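Local atomic coordinates of D-mannose isomerase (PDB entry 5X32), a protein that catalyses the reversible isomerization of D-mannose to D-fructose and, less efficiently, acts on D-lyxose, while leaving D-glucose untouched. Residues Lys9-Ala14 and Phe343-Met348; Cys27-Pro30 and Phe34-Phe37; Thr146-Asn151 and Asp158-Asp163. All coordinates share one frame; numbering follows the deposited sequence.

Interaction 1 of 3, residues Lys9-Ala14 and Phe343-Met348; sequences KTFLEA and FSWNHM
Phe11 and Trp345 lie closest along the two backbones, yet their CA atoms are 11.8 Å apart, so the helices carrying them, 9-23 and 331-347, meet through long side chains. These are the first and the last but one helix of the alpha/alpha-barrel of the N-acylglucosamine 2-epimerase family. Within 9-14 the helical pattern is regular, with Glu13 N bonded to Lys9 O and Ala14 N to Thr10 O. In the other segment Met348 N reaches back to Ser344 O. No hydrogen bond passes between the segments, and the buried area is small, 82 Å².

The whole contact is one aromatic pair. CB of each residue points toward the other segment, and the two rings approach from opposite directions. In both, CG stands anti to the backbone N (chi1 169° in Phe11, -166° in Trp345), which carries each ring toward the opposite helix. The rim of Phe11 leads: CE1 comes to 3.3 Å from CZ3 of Trp345, and CZ of Phe11 lies 3.5 Å from the same CZ3, which sits near the Phe11 plane. The pair is an offset edge-to-face stack, with 5.3 Å between the centroid of Phe11 and that of the six-membered ring of Trp345 and 65° between their planes.

Both residues also touch Pro4 of the N-terminal arm, whose Tyr3 OH bonds Asn346 ND2. Phe11 has further edge-to-face partners in Phe6 and Trp341, and Trp345 has one in His351. Replacing Trp345 by an alanine removes the indole and would probably open a gap beside the rim of Phe11, leaving Pro4 and His351 without this aromatic partner. With no polar bond between the segments, cohesion depends on dispersion and ring electrostatics between the two aromatics.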
loop_
_atom_site.group_PDB
_atom_site.type_symbol
_atom_site.label_atom_id
_atom_site.label_comp_id
_atom_site.label_asym_id
_atom_site.label_seq_id
_atom_site.Cartn_x
_atom_site.Cartn_y
_atom_site.Cartn_z
ATOM N N LYS A 9 -14.773 15.183 -7.598
ATOM C CA LYS A 9 -14.463 15.352 -6.175
ATOM C C LYS A 9 -15.578 14.783 -5.295
ATOM O O LYS A 9 -15.323 14.051 -4.323
ATOM C CB LYS A 9 -14.252 16.832 -5.871
ATOM C CG LYS A 9 -14.235 17.197 -4.407
ATOM C CD LYS A 9 -13.580 18.560 -4.213
ATOM C CE LYS A 9 -13.679 19.033 -2.765
ATOM N NZ LYS A 9 -15.107 19.183 -2.365
ATOM N N THR A 10 -16.816 15.084 -5.675
ATOM C CA THR A 10 -17.972 14.614 -4.929
ATOM C C THR A 10 -18.006 13.104 -4.830
ATOM O O THR A 10 -18.193 12.563 -3.719
ATOM C CB THR A 10 -19.280 15.098 -5.556
ATOM O OG1 THR A 10 -19.354 16.521 -5.433
ATOM C CG2 THR A 10 -20.445 14.524 -4.831
ATOM N N PHE A 11 -17.804 12.418 -5.965
ATOM C CA PHE A 11 -17.870 10.963 -5.925
ATOM C C PHE A 11 -16.797 10.365 -5.030
ATOM O O PHE A 11 -17.099 9.534 -4.163
ATOM C CB PHE A 11 -17.734 10.323 -7.283
ATOM C CG PHE A 11 -17.534 8.848 -7.191
ATOM C CD1 PHE A 11 -18.593 8.029 -6.841
ATOM C CD2 PHE A 11 -16.302 8.281 -7.401
ATOM C CE1 PHE A 11 -18.432 6.673 -6.723
ATOM C CE2 PHE A 11 -16.136 6.922 -7.285
ATOM C CZ PHE A 11 -17.202 6.119 -6.945
ATOM N N LEU A 12 -15.549 10.779 -5.261
ATOM C CA LEU A 12 -14.411 10.230 -4.538
ATOM C C LEU A 12 -14.563 10.422 -3.032
ATOM O O LEU A 12 -14.321 9.494 -2.251
ATOM C CB LEU A 12 -13.112 10.858 -5.042
ATOM C CG LEU A 12 -12.765 10.383 -6.461
ATOM C CD1 LEU A 12 -11.684 11.256 -7.094
ATOM C CD2 LEU A 12 -12.363 8.907 -6.495
ATOM N N GLU A 13 -14.999 11.616 -2.636
ATOM C CA GLU A 13 -15.224 11.919 -1.226
ATOM C C GLU A 13 -16.363 11.088 -0.644
ATOM O O GLU A 13 -16.302 10.655 0.519
ATOM C CB GLU A 13 -15.511 13.402 -1.054
ATOM C CG GLU A 13 -14.244 14.215 -0.930
ATOM C CD GLU A 13 -14.496 15.703 -1.032
ATOM O OE1 GLU A 13 -15.685 16.091 -1.134
ATOM O OE2 GLU A 13 -13.509 16.478 -0.968
ATOM N N ALA A 14 -17.399 10.874 -1.459
ATOM C CA ALA A 14 -18.564 10.089 -1.053
ATOM C C ALA A 14 -18.173 8.639 -0.784
ATOM O O ALA A 14 -18.560 8.044 0.242
ATOM C CB ALA A 14 -19.620 10.159 -2.102
ATOM N N PHE A 343 -15.383 -1.671 -13.469
ATOM C CA PHE A 343 -15.257 -3.021 -12.938
ATOM C C PHE A 343 -15.404 -3.017 -11.412
ATOM O O PHE A 343 -16.107 -3.864 -10.845
ATOM C CB PHE A 343 -13.907 -3.638 -13.310
ATOM C CG PHE A 343 -13.620 -4.923 -12.581
ATOM C CD1 PHE A 343 -14.166 -6.117 -13.006
ATOM C CD2 PHE A 343 -12.849 -4.925 -11.427
ATOM C CE1 PHE A 343 -13.914 -7.301 -12.330
ATOM C CE2 PHE A 343 -12.594 -6.099 -10.754
ATOM C CZ PHE A 343 -13.134 -7.291 -11.210
ATOM N N SER A 344 -14.744 -2.058 -10.763
ATOM C CA SER A 344 -14.768 -1.956 -9.306
ATOM C C SER A 344 -16.167 -1.711 -8.713
ATOM O O SER A 344 -16.574 -2.342 -7.726
ATOM C CB SER A 344 -13.817 -0.844 -8.860
ATOM O OG SER A 344 -12.480 -1.185 -9.167
ATOM N N TRP A 345 -16.881 -0.777 -9.320
ATOM C CA TRP A 345 -18.212 -0.407 -8.901
ATOM C C TRP A 345 -19.160 -1.590 -9.045
ATOM O O TRP A 345 -20.023 -1.833 -8.175
ATOM C CB TRP A 345 -18.706 0.767 -9.727
ATOM C CG TRP A 345 -19.906 1.439 -9.172
ATOM C CD1 TRP A 345 -21.171 1.407 -9.687
ATOM C CD2 TRP A 345 -19.955 2.299 -8.031
ATOM N NE1 TRP A 345 -22.008 2.178 -8.920
ATOM C CE2 TRP A 345 -21.288 2.734 -7.893
ATOM C CE3 TRP A 345 -19.007 2.728 -7.099
ATOM C CZ2 TRP A 345 -21.698 3.579 -6.862
ATOM C CZ3 TRP A 345 -19.414 3.573 -6.078
ATOM C CH2 TRP A 345 -20.747 3.994 -5.972
ATOM N N ASN A 346 -18.990 -2.326 -10.146
ATOM C CA ASN A 346 -19.858 -3.464 -10.444
ATOM C C ASN A 346 -19.491 -4.768 -9.712
ATOM O O ASN A 346 -20.283 -5.702 -9.708
ATOM C CB ASN A 346 -19.881 -3.736 -11.967
ATOM C CG ASN A 346 -20.520 -2.608 -12.745
ATOM O OD1 ASN A 346 -21.397 -1.924 -12.241
ATOM N ND2 ASN A 346 -20.087 -2.407 -13.971
ATOM N N HIS A 347 -18.292 -4.878 -9.144
ATOM C CA HIS A 347 -17.899 -6.170 -8.560
ATOM C C HIS A 347 -17.088 -6.165 -7.238
ATOM O O HIS A 347 -17.105 -7.158 -6.501
ATOM C CB HIS A 347 -17.111 -6.952 -9.612
ATOM C CG HIS A 347 -17.880 -7.183 -10.872
ATOM N ND1 HIS A 347 -18.854 -8.151 -10.981
ATOM C CD2 HIS A 347 -17.844 -6.545 -12.066
ATOM C CE1 HIS A 347 -19.373 -8.111 -12.194
ATOM N NE2 HIS A 347 -18.780 -7.142 -12.868
ATOM N N MET A 348 -16.361 -5.084 -6.949
ATOM C CA MET A 348 -15.451 -5.081 -5.815
ATOM C C MET A 348 -16.048 -4.379 -4.621
ATOM O O MET A 348 -15.665 -4.638 -3.475
ATOM C CB MET A 348 -14.120 -4.402 -6.166
ATOM C CG MET A 348 -13.350 -5.017 -7.318
ATOM S SD MET A 348 -12.970 -6.750 -7.058
ATOM C CE MET A 348 -11.636 -6.686 -5.913
#

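Interaction 2 of 3, residues Cys27-Pro30 and Phe34-Phe37; sequences CIDP and FFQF
Cys27 offers its carbonyl to the returning chain: Phe35 N donates to Cys27 O over 2.7 Å, with an N-H...O angle of 149° and the donor tilted somewhat from the carbonyl plane. The same oxygen takes a CA-H...O contact from Phe34 CA. Cys27 SG makes an oblique sulfur-aromatic contact, 5.1 Å from the centroid of the Phe34 ring. Ile28 continues on this side; its CB starts away from the other segment, but CD1 comes back to lie 3.5 Å from CE2 at the edge of the Phe34 ring, the two side chains running side by side. Ile28 and Phe34 form a single beta bridge where the chain reverses tightly in the loop between helix 9-23 and strand 49-51, with Phe34 turned onto Phe58 and Phe62 of helix 52-69. Ile28 O lies beside Phe35 CE2. Asp29 packs its side chain on Phe35. CB lies over one face of the ring, 3.8 Å from its centroid, as a CH-pi contact, and CG set anti to the backbone N (chi1 179°) lays the carboxylate over the ring, planes 27° apart. That carboxylate is held by Arg50 in a salt bridge through OD2 and by Glu31 N at OD1, an Asx turn. Pro30 adds CD, 4.3 Å from Phe35 CE2.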
loop_
_atom_site.group_PDB
_atom_site.type_symbol
_atom_site.label_atom_id
_atom_site.label_comp_id
_atom_site.label_asym_id
_atom_site.label_seq_id
_atom_site.Cartn_x
_atom_site.Cartn_y
_atom_site.Cartn_z
ATOM N N CYS A 27 -14.203 -0.809 14.380
ATOM C CA CYS A 27 -12.825 -1.300 14.480
ATOM C C CYS A 27 -12.152 -0.873 15.775
ATOM O O CYS A 27 -11.088 -1.388 16.131
ATOM C CB CYS A 27 -11.987 -0.809 13.304
ATOM S SG CYS A 27 -11.914 0.974 13.274
ATOM N N ILE A 28 -12.777 0.057 16.491
ATOM C CA ILE A 28 -12.175 0.584 17.712
ATOM C C ILE A 28 -12.269 -0.436 18.837
ATOM O O ILE A 28 -13.361 -0.877 19.193
ATOM C CB ILE A 28 -12.858 1.874 18.165
ATOM C CG1 ILE A 28 -12.769 2.912 17.052
ATOM C CG2 ILE A 28 -12.246 2.368 19.476
ATOM C CD1 ILE A 28 -11.352 3.296 16.727
ATOM N N ASP A 29 -11.118 -0.856 19.347
ATOM C CA ASP A 29 -11.131 -1.747 20.495
ATOM C C ASP A 29 -10.971 -0.892 21.752
ATOM O O ASP A 29 -9.914 -0.306 21.975
ATOM C CB ASP A 29 -10.033 -2.817 20.410
ATOM C CG ASP A 29 -10.036 -3.746 21.626
ATOM O OD1 ASP A 29 -10.991 -3.652 22.432
ATOM O OD2 ASP A 29 -9.094 -4.559 21.794
ATOM N N PRO A 30 -12.025 -0.824 22.572
ATOM C CA PRO A 30 -12.027 0.051 23.754
ATOM C C PRO A 30 -10.848 -0.279 24.647
ATOM O O PRO A 30 -10.293 0.619 25.266
ATOM C CB PRO A 30 -13.360 -0.291 24.423
ATOM C CG PRO A 30 -14.233 -0.698 23.258
ATOM C CD PRO A 30 -13.296 -1.563 22.455
ATOM N N PHE A 34 -7.001 -1.541 17.291
ATOM C CA PHE A 34 -8.132 -1.789 16.417
ATOM C C PHE A 34 -8.389 -3.275 16.254
ATOM O O PHE A 34 -7.464 -4.091 16.275
ATOM C CB PHE A 34 -7.896 -1.160 15.026
ATOM C CG PHE A 34 -7.558 0.306 15.074
ATOM C CD1 PHE A 34 -6.247 0.726 14.989
ATOM C CD2 PHE A 34 -8.541 1.259 15.247
ATOM C CE1 PHE A 34 -5.923 2.074 15.047
ATOM C CE2 PHE A 34 -8.227 2.601 15.310
ATOM C CZ PHE A 34 -6.917 3.008 15.212
ATOM N N PHE A 35 -9.655 -3.621 16.091
ATOM C CA PHE A 35 -10.011 -4.940 15.586
ATOM C C PHE A 35 -9.612 -4.992 14.107
ATOM O O PHE A 35 -9.609 -3.967 13.404
ATOM C CB PHE A 35 -11.509 -5.224 15.775
ATOM C CG PHE A 35 -11.973 -5.154 17.223
ATOM C CD1 PHE A 35 -11.605 -6.135 18.136
ATOM C CD2 PHE A 35 -12.756 -4.099 17.660
ATOM C CE1 PHE A 35 -12.028 -6.075 19.463
ATOM C CE2 PHE A 35 -13.177 -4.027 18.972
ATOM C CZ PHE A 35 -12.808 -5.017 19.881
ATOM N N GLN A 36 -9.201 -6.167 13.649
ATOM C CA GLN A 36 -8.549 -6.243 12.356
ATOM C C GLN A 36 -9.113 -7.342 11.438
ATOM O O GLN A 36 -8.561 -7.627 10.363
ATOM C CB GLN A 36 -7.042 -6.429 12.567
ATOM C CG GLN A 36 -6.378 -5.227 13.243
ATOM C CD GLN A 36 -4.881 -5.410 13.494
ATOM O OE1 GLN A 36 -4.301 -6.455 13.190
ATOM N NE2 GLN A 36 -4.242 -4.363 13.989
ATOM N N PHE A 37 -10.253 -7.901 11.821
ATOM C CA PHE A 37 -10.832 -8.992 11.056
ATOM C C PHE A 37 -12.334 -8.788 10.900
ATOM O O PHE A 37 -13.114 -9.035 11.823
ATOM C CB PHE A 37 -10.549 -10.339 11.725
ATOM C CG PHE A 37 -9.114 -10.801 11.618
ATOM C CD1 PHE A 37 -8.140 -10.315 12.485
ATOM C CD2 PHE A 37 -8.750 -11.769 10.682
ATOM C CE1 PHE A 37 -6.829 -10.765 12.404
ATOM C CE2 PHE A 37 -7.442 -12.223 10.590
ATOM C CZ PHE A 37 -6.484 -11.730 11.451
#

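Interaction 3 of 3, residues Thr146-Asn151 and Asp158-Asp163; sequences THFWEN and DEISSD
Asp158 meets Phe148 through its backbone: its O lies 3.7 Å from CE1 of the ring, obliquely placed, while its CB points away from the other segment. The carboxylate-bearing side chain is about 11 Å from that of His251, probably a catalytic proton donor/acceptor as in related enzymes, and is not in contact with it. The CB of Glu159 also points away; its CA lies 4.1 Å from Phe148 CE1 at the ring edge.

The segments include parts of a beta hairpin, strand 149-150 with strand 155-160, which forms one end of a five-stranded antiparallel sheet. Phe148 lies between helix 133-147 and strand 149-150, its backbone bonded to Leu157, and its ring also rests on Cys112 and Leu115 of helix 112-127.

Ile160 is the residue that reaches across. Its CB points toward the other segment, and with chi2 at 153° the side chain is extended, carrying CD1 over one face of Phe148. CD1 stands 3.5 Å from the ring centroid, 15° off the normal, a CH-pi contact in which the methyl meets all six ring carbons. The same CD1 touches CB of His147 at 3.7 Å, and so bridges the helix end and the aromatic ring. The His147 ring is stacked in turn on Trp164, which also touches Phe148.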
loop_
_atom_site.group_PDB
_atom_site.type_symbol
_atom_site.label_atom_id
_atom_site.label_comp_id
_atom_site.label_asym_id
_atom_site.label_seq_id
_atom_site.Cartn_x
_atom_site.Cartn_y
_atom_site.Cartn_z
ATOM N N THR A 146 20.657 0.943 10.360
ATOM C CA THR A 146 21.541 0.096 11.134
ATOM C C THR A 146 21.355 -1.366 10.771
ATOM O O THR A 146 22.324 -2.119 10.708
ATOM C CB THR A 146 21.305 0.277 12.612
ATOM O OG1 THR A 146 21.631 1.620 12.972
ATOM C CG2 THR A 146 22.154 -0.693 13.408
ATOM N N HIS A 147 20.118 -1.783 10.530
ATOM C CA HIS A 147 19.907 -3.220 10.421
ATOM C C HIS A 147 19.489 -3.719 9.033
ATOM O O HIS A 147 19.746 -4.872 8.699
ATOM C CB HIS A 147 18.881 -3.668 11.467
ATOM C CG HIS A 147 19.374 -3.595 12.882
ATOM N ND1 HIS A 147 18.919 -2.655 13.784
ATOM C CD2 HIS A 147 20.220 -4.395 13.574
ATOM C CE1 HIS A 147 19.502 -2.846 14.955
ATOM N NE2 HIS A 147 20.293 -3.899 14.854
ATOM N N PHE A 148 18.837 -2.881 8.229
ATOM C CA PHE A 148 18.267 -3.362 6.965
ATOM C C PHE A 148 18.935 -2.760 5.741
ATOM O O PHE A 148 18.964 -3.382 4.677
ATOM C CB PHE A 148 16.761 -3.091 6.896
ATOM C CG PHE A 148 15.971 -3.899 7.860
ATOM C CD1 PHE A 148 15.404 -5.101 7.469
ATOM C CD2 PHE A 148 15.821 -3.477 9.181
ATOM C CE1 PHE A 148 14.684 -5.868 8.380
ATOM C CE2 PHE A 148 15.110 -4.232 10.092
ATOM C CZ PHE A 148 14.538 -5.427 9.698
ATOM N N TRP A 149 19.455 -1.547 5.887
ATOM C CA TRP A 149 20.013 -0.847 4.749
ATOM C C TRP A 149 21.219 -1.590 4.199
ATOM O O TRP A 149 22.114 -1.967 4.933
ATOM C CB TRP A 149 20.394 0.582 5.120
ATOM C CG TRP A 149 20.974 1.322 3.966
ATOM C CD1 TRP A 149 22.184 1.936 3.925
ATOM C CD2 TRP A 149 20.382 1.514 2.672
ATOM N NE1 TRP A 149 22.388 2.507 2.694
ATOM C CE2 TRP A 149 21.295 2.264 1.904
ATOM C CE3 TRP A 149 19.166 1.131 2.091
ATOM C CZ2 TRP A 149 21.036 2.641 0.582
ATOM C CZ3 TRP A 149 18.914 1.507 0.773
ATOM C CH2 TRP A 149 19.844 2.260 0.041
ATOM N N GLU A 150 21.214 -1.835 2.902
ATOM C CA GLU A 150 22.304 -2.565 2.287
ATOM C C GLU A 150 22.972 -1.665 1.253
ATOM O O GLU A 150 22.701 -1.760 0.051
ATOM C CB GLU A 150 21.800 -3.854 1.656
ATOM C CG GLU A 150 21.750 -5.014 2.606
ATOM C CD GLU A 150 21.473 -6.328 1.894
ATOM O OE1 GLU A 150 20.453 -6.426 1.172
ATOM O OE2 GLU A 150 22.260 -7.278 2.083
ATOM N N ASN A 151 23.846 -0.791 1.745
ATOM C CA ASN A 151 24.438 0.272 0.948
ATOM C C ASN A 151 25.072 -0.150 -0.373
ATOM O O ASN A 151 25.047 0.617 -1.334
ATOM C CB ASN A 151 25.472 1.021 1.780
ATOM C CG ASN A 151 25.787 2.390 1.203
ATOM O OD1 ASN A 151 25.177 3.398 1.575
ATOM N ND2 ASN A 151 26.748 2.432 0.283
ATOM N N ASP A 158 15.004 -8.021 3.573
ATOM C CA ASP A 158 13.612 -8.200 3.899
ATOM C C ASP A 158 13.358 -8.406 5.383
ATOM O O ASP A 158 12.582 -7.659 5.987
ATOM C CB ASP A 158 13.036 -9.368 3.099
ATOM C CG ASP A 158 11.558 -9.586 3.374
ATOM O OD1 ASP A 158 10.850 -8.590 3.668
ATOM O OD2 ASP A 158 11.095 -10.746 3.285
ATOM N N GLU A 159 13.997 -9.405 5.978
ATOM C CA GLU A 159 13.707 -9.698 7.369
ATOM C C GLU A 159 14.910 -10.191 8.167
ATOM O O GLU A 159 15.782 -10.900 7.654
ATOM C CB GLU A 159 12.549 -10.693 7.470
ATOM C CG GLU A 159 12.836 -12.060 6.925
ATOM C CD GLU A 159 11.919 -13.103 7.521
ATOM O OE1 GLU A 159 12.247 -13.644 8.605
ATOM O OE2 GLU A 159 10.861 -13.364 6.913
ATOM N N ILE A 160 14.939 -9.768 9.427
ATOM C CA ILE A 160 15.850 -10.281 10.442
ATOM C C ILE A 160 15.056 -10.896 11.609
ATOM O O ILE A 160 13.958 -10.434 11.932
ATOM C CB ILE A 160 16.750 -9.144 10.978
ATOM C CG1 ILE A 160 17.326 -8.331 9.813
ATOM C CG2 ILE A 160 17.836 -9.679 11.889
ATOM C CD1 ILE A 160 17.649 -6.896 10.169
ATOM N N SER A 161 15.619 -11.896 12.282
ATOM C CA SER A 161 14.902 -12.550 13.374
ATOM C C SER A 161 14.733 -11.590 14.554
ATOM O O SER A 161 15.266 -10.483 14.535
ATOM C CB SER A 161 15.638 -13.811 13.811
ATOM O OG SER A 161 16.929 -13.481 14.283
ATOM N N SER A 162 13.971 -11.996 15.567
ATOM C CA SER A 162 13.683 -11.098 16.695
ATOM C C SER A 162 14.925 -10.712 17.500
ATOM O O SER A 162 15.031 -9.576 17.961
ATOM C CB SER A 162 12.647 -11.724 17.640
ATOM O OG SER A 162 12.921 -13.093 17.879
ATOM N N ASP A 163 15.860 -11.654 17.645
ATOM C CA ASP A 163 17.124 -11.437 18.368
ATOM C C ASP A 163 18.059 -10.432 17.678
ATOM O O ASP A 163 19.009 -9.946 18.297
ATOM C CB ASP A 163 17.843 -12.774 18.615
ATOM C CG ASP A 163 18.076 -13.577 17.345
ATOM O OD1 ASP A 163 18.263 -14.809 17.465
ATOM O OD2 ASP A 163 18.049 -13.000 16.232
#

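The three contacts are separate and partly buried, lying 18 to 21 Å from the centre of the chain, and no two touch. Interactions 1 and 3 sit on opposite sides of that centre, 39 Å between centres. Interaction 1 links elements 329 residues apart, near the two chain ends, by a single aromatic pair. Interactions 2 and 3 are local, and each closes a short reversal. Only interaction 2 has a hydrogen bond between its segments, and a charged group takes part in its packing; interaction 3 rests on a methyl over a ring. Strand 49-51, which follows interaction 2, and strand 149-150 of interaction 3 are the two outermost strands of one five-stranded sheet.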